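Local coordinates for cytochrome P450 (Bacillus megaterium, PDB 5L92), which probably works as a heme-dependent monooxygenase and binds the steroid corticosterone in a pocket beside its heme, at residues V282-S287 with S319-A324. Residues are numbered along the deposited sequence; the frame is centred on the assembly and turned at random.
Sequences VLRYRS and SAHRDA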
ATOM      1  N   VAL A 282       2.379  13.370  -2.855  1.00 26.41           N
ATOM      2  CA  VAL A 282       2.992  12.110  -3.290  1.00 26.40           C
ATOM      3  C   VAL A 282       1.935  11.014  -3.440  1.00 25.20           C
ATOM      4  O   VAL A 282       1.924  10.281  -4.436  1.00 23.82           O
ATOM      5  CB  VAL A 282       4.109  11.678  -2.338  1.00 26.29           C
ATOM      6  CG1 VAL A 282       4.759  10.414  -2.864  1.00 24.46           C
ATOM      7  CG2 VAL A 282       5.152  12.788  -2.191  1.00 26.24           C
ATOM      8  N   LEU A 283       1.022  10.889  -2.464  1.00 25.40           N
ATOM      9  CA  LEU A 283      -0.049   9.903  -2.600  1.00 25.20           C
ATOM     10  C   LEU A 283      -0.788  10.040  -3.926  1.00 24.71           C
ATOM     11  O   LEU A 283      -1.313   9.053  -4.457  1.00 24.15           O
ATOM     12  CB  LEU A 283      -1.056  10.046  -1.455  1.00 25.10           C
ATOM     13  CG  LEU A 283      -0.493   9.518  -0.140  1.00 25.57           C
ATOM     14  CD1 LEU A 283      -1.277  10.054   1.054  1.00 26.42           C
ATOM     15  CD2 LEU A 283      -0.487   7.968  -0.149  1.00 25.19           C
ATOM     16  N   ARG A 284      -0.872  11.248  -4.454  1.00 24.33           N
ATOM     17  CA  ARG A 284      -1.525  11.482  -5.749  1.00 25.50           C
ATOM     18  C   ARG A 284      -0.585  11.167  -6.912  1.00 24.21           C
ATOM     19  O   ARG A 284      -0.978  10.500  -7.880  1.00 23.31           O
ATOM     20  CB  ARG A 284      -1.984  12.957  -5.838  1.00 25.73           C
ATOM     21  CG  ARG A 284      -2.938  13.226  -7.006  1.00 26.21           C
ATOM     22  CD  ARG A 284      -3.026  14.714  -7.483  1.00 27.00           C
ATOM     23  NE  ARG A 284      -1.748  15.326  -7.888  1.00 27.75           N
ATOM     24  CZ  ARG A 284      -1.339  15.498  -9.146  1.00 28.61           C
ATOM     25  NH1 ARG A 284      -2.070  15.105 -10.174  1.00 28.16           N
ATOM     26  NH2 ARG A 284      -0.172  16.059  -9.383  1.00 28.28           N
ATOM     27  N   TYR A 285       0.657  11.660  -6.833  1.00 23.75           N
ATOM     28  CA  TYR A 285       1.589  11.733  -7.956  1.00 25.48           C
ATOM     29  C   TYR A 285       2.371  10.439  -8.158  1.00 24.70           C
ATOM     30  O   TYR A 285       2.622  10.045  -9.299  1.00 23.22           O
ATOM     31  CB  TYR A 285       2.550  12.919  -7.733  1.00 25.79           C
ATOM     32  CG  TYR A 285       3.314  13.369  -8.957  1.00 26.66           C
ATOM     33  CD1 TYR A 285       2.716  14.158  -9.942  1.00 27.56           C
ATOM     34  CD2 TYR A 285       4.629  13.016  -9.121  1.00 27.77           C
ATOM     35  CE1 TYR A 285       3.447  14.568 -11.056  1.00 28.29           C
ATOM     36  CE2 TYR A 285       5.353  13.427 -10.192  1.00 28.36           C
ATOM     37  CZ  TYR A 285       4.773  14.192 -11.163  1.00 28.85           C
ATOM     38  OH  TYR A 285       5.537  14.558 -12.229  1.00 28.85           O
ATOM     39  N   ARG A 286       2.740   9.763  -7.070  1.00 23.34           N
ATOM     40  CA  ARG A 286       3.492   8.519  -7.117  1.00 24.29           C
ATOM     41  C   ARG A 286       2.884   7.529  -6.120  1.00 23.82           C
ATOM     42  O   ARG A 286       3.458   7.160  -5.099  1.00 21.72           O
ATOM     43  CB  ARG A 286       4.968   8.768  -6.881  1.00 25.13           C
ATOM     44  CG  ARG A 286       5.652   9.259  -8.187  1.00 28.96           C
ATOM     45  CD  ARG A 286       7.154   9.098  -8.157  1.00 29.87           C
ATOM     46  NE  ARG A 286       7.781   9.862  -9.209  1.00 31.85           N
ATOM     47  CZ  ARG A 286       7.844   9.495 -10.481  1.00 32.84           C
ATOM     48  NH1 ARG A 286       7.303   8.356 -10.873  1.00 31.55           N
ATOM     49  NH2 ARG A 286       8.445  10.279 -11.372  1.00 31.59           N
ATOM     50  N   SER A 287       1.665   7.158  -6.419  1.00 22.72           N
ATOM     51  CA  SER A 287       0.838   6.422  -5.473  1.00 23.12           C
ATOM     52  C   SER A 287       1.426   5.038  -5.195  1.00 22.91           C
ATOM     53  O   SER A 287       1.695   4.293  -6.142  1.00 22.76           O
ATOM     54  CB  SER A 287      -0.558   6.310  -6.045  1.00 22.79           C
ATOM     55  OG  SER A 287      -0.928   7.522  -6.706  1.00 23.42           O
ATOM     56  N   SER A 319      -4.014   6.554 -12.634  1.00 24.75           N
ATOM     57  CA  SER A 319      -4.551   7.317 -13.753  1.00 25.82           C
ATOM     58  C   SER A 319      -5.562   8.371 -13.311  1.00 26.52           C
ATOM     59  O   SER A 319      -5.503   9.527 -13.753  1.00 26.64           O
ATOM     60  CB  SER A 319      -5.192   6.357 -14.749  1.00 25.37           C
ATOM     61  OG  SER A 319      -5.596   7.045 -15.917  1.00 26.43           O
ATOM     62  N   ALA A 320      -6.528   7.971 -12.481  1.00 24.77           N
ATOM     63  CA  ALA A 320      -7.508   8.907 -11.945  1.00 25.86           C
ATOM     64  C   ALA A 320      -6.843  10.119 -11.313  1.00 26.56           C
ATOM     65  O   ALA A 320      -7.398  11.225 -11.345  1.00 27.53           O
ATOM     66  CB  ALA A 320      -8.394   8.219 -10.903  1.00 25.81           C
ATOM     67  N   HIS A 321      -5.680   9.917 -10.675  1.00 25.25           N
ATOM     68  CA  HIS A 321      -4.996  10.961  -9.935  1.00 26.11           C
ATOM     69  C   HIS A 321      -4.379  12.030 -10.835  1.00 26.49           C
ATOM     70  O   HIS A 321      -3.925  13.053 -10.299  1.00 27.01           O
ATOM     71  CB  HIS A 321      -3.891  10.349  -9.090  1.00 25.21           C
ATOM     72  CG  HIS A 321      -4.377   9.571  -7.914  1.00 25.45           C
ATOM     73  ND1 HIS A 321      -3.578   8.677  -7.233  1.00 24.52           N
ATOM     74  CD2 HIS A 321      -5.591   9.530  -7.318  1.00 25.60           C
ATOM     75  CE1 HIS A 321      -4.269   8.157  -6.236  1.00 24.56           C
ATOM     76  NE2 HIS A 321      -5.496   8.642  -6.275  1.00 25.55           N
ATOM     77  N   ARG A 322      -4.296  11.759 -12.149  1.00 26.90           N
ATOM     78  CA  ARG A 322      -3.779  12.646 -13.182  1.00 29.89           C
ATOM     79  C   ARG A 322      -4.880  13.187 -14.110  1.00 30.44           C
ATOM     80  O   ARG A 322      -4.576  13.731 -15.169  1.00 31.63           O
ATOM     81  CB  ARG A 322      -2.732  11.916 -14.028  1.00 31.21           C
ATOM     82  CG  ARG A 322      -1.581  11.238 -13.306  1.00 31.19           C
ATOM     83  CD  ARG A 322      -0.647  12.225 -12.680  1.00 31.34           C
ATOM     84  NE  ARG A 322       0.565  11.649 -12.089  1.00 28.37           N
ATOM     85  CZ  ARG A 322       1.783  11.763 -12.618  1.00 28.57           C
ATOM     86  NH1 ARG A 322       1.984  12.413 -13.757  1.00 31.23           N
ATOM     87  NH2 ARG A 322       2.808  11.250 -11.994  1.00 25.87           N
ATOM     88  N   ASP A 323      -6.140  13.035 -13.742  1.00 29.77           N
ATOM     89  CA  ASP A 323      -7.272  13.414 -14.573  1.00 31.44           C
ATOM     90  C   ASP A 323      -7.472  14.933 -14.499  1.00 33.03           C
ATOM     91  O   ASP A 323      -7.667  15.484 -13.405  1.00 32.45           O
ATOM     92  CB  ASP A 323      -8.500  12.656 -14.060  1.00 30.24           C
ATOM     93  CG  ASP A 323      -9.722  12.823 -14.941  1.00 31.93           C
ATOM     94  OD1 ASP A 323      -9.946  13.945 -15.452  1.00 33.11           O
ATOM     95  OD2 ASP A 323     -10.474  11.824 -15.104  1.00 29.16           O
ATOM     96  N   ALA A 324      -7.417  15.612 -15.648  1.00 33.43           N
ATOM     97  CA  ALA A 324      -7.410  17.083 -15.619  1.00 35.25           C
ATOM     98  C   ALA A 324      -8.713  17.661 -15.069  1.00 35.78           C
ATOM     99  O   ALA A 324      -8.697  18.731 -14.440  1.00 33.89           O
ATOM    100  CB  ALA A 324      -7.151  17.636 -17.004  1.00 34.74           C
TER
HETATM  101  O   HOH W   1      -0.476   9.438 -10.464  1.00 23.77           O
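Two arginines, Arg284 and Arg322, reach across in opposite senses in this buried polar contact, which joins the C-terminal end of helix 275-285 to the type I turn Ala320-Asp323. Arg322 lays its guanidinium flat on the Tyr285 ring, planes 9° apart, with CZ 4.0 Å from the ring centroid, a cation-pi stack in which NH2 sits over the ring centre. The same NH2 gives a nearly straight hydrogen bond (171° at the hydrogen, 3.0 Å) to Tyr285 O, in the carbonyl plane and on a lone pair. The stack and this bond together fix the rotation of the guanidinium. A fold in the Arg322 chain at chi2 (-69°) helps bring it there, while NH1 forms a salt bridge with Glu331. A water accepts from Arg322 NE and lies 2.8 Å from Arg284 O, linking the Arg322 side chain to the backbone of Arg284.

Arg284 and Glu281, joined by a salt bridge, form the ExxR motif of the cytochrome P450 K helix. From this pair Arg284 NH1 bonds His321 O at 2.8 Å, with the oxygen lying somewhat out of the guanidinium plane, and also binds Pro330 O. The His321 ring points ND1 at Ser287 OG, 2.9 Å away and in the ring plane. Ser287 OG in turn donates to Leu283 O (2.7 Å), approaching from above the carbonyl plane, so the hydroxyl accepts from the histidine and donates to the helix end. NE2 of His321 accepts a hydrogen bond from Met343 N, and the side chain of Leu283 lies about 4 Å from the heme.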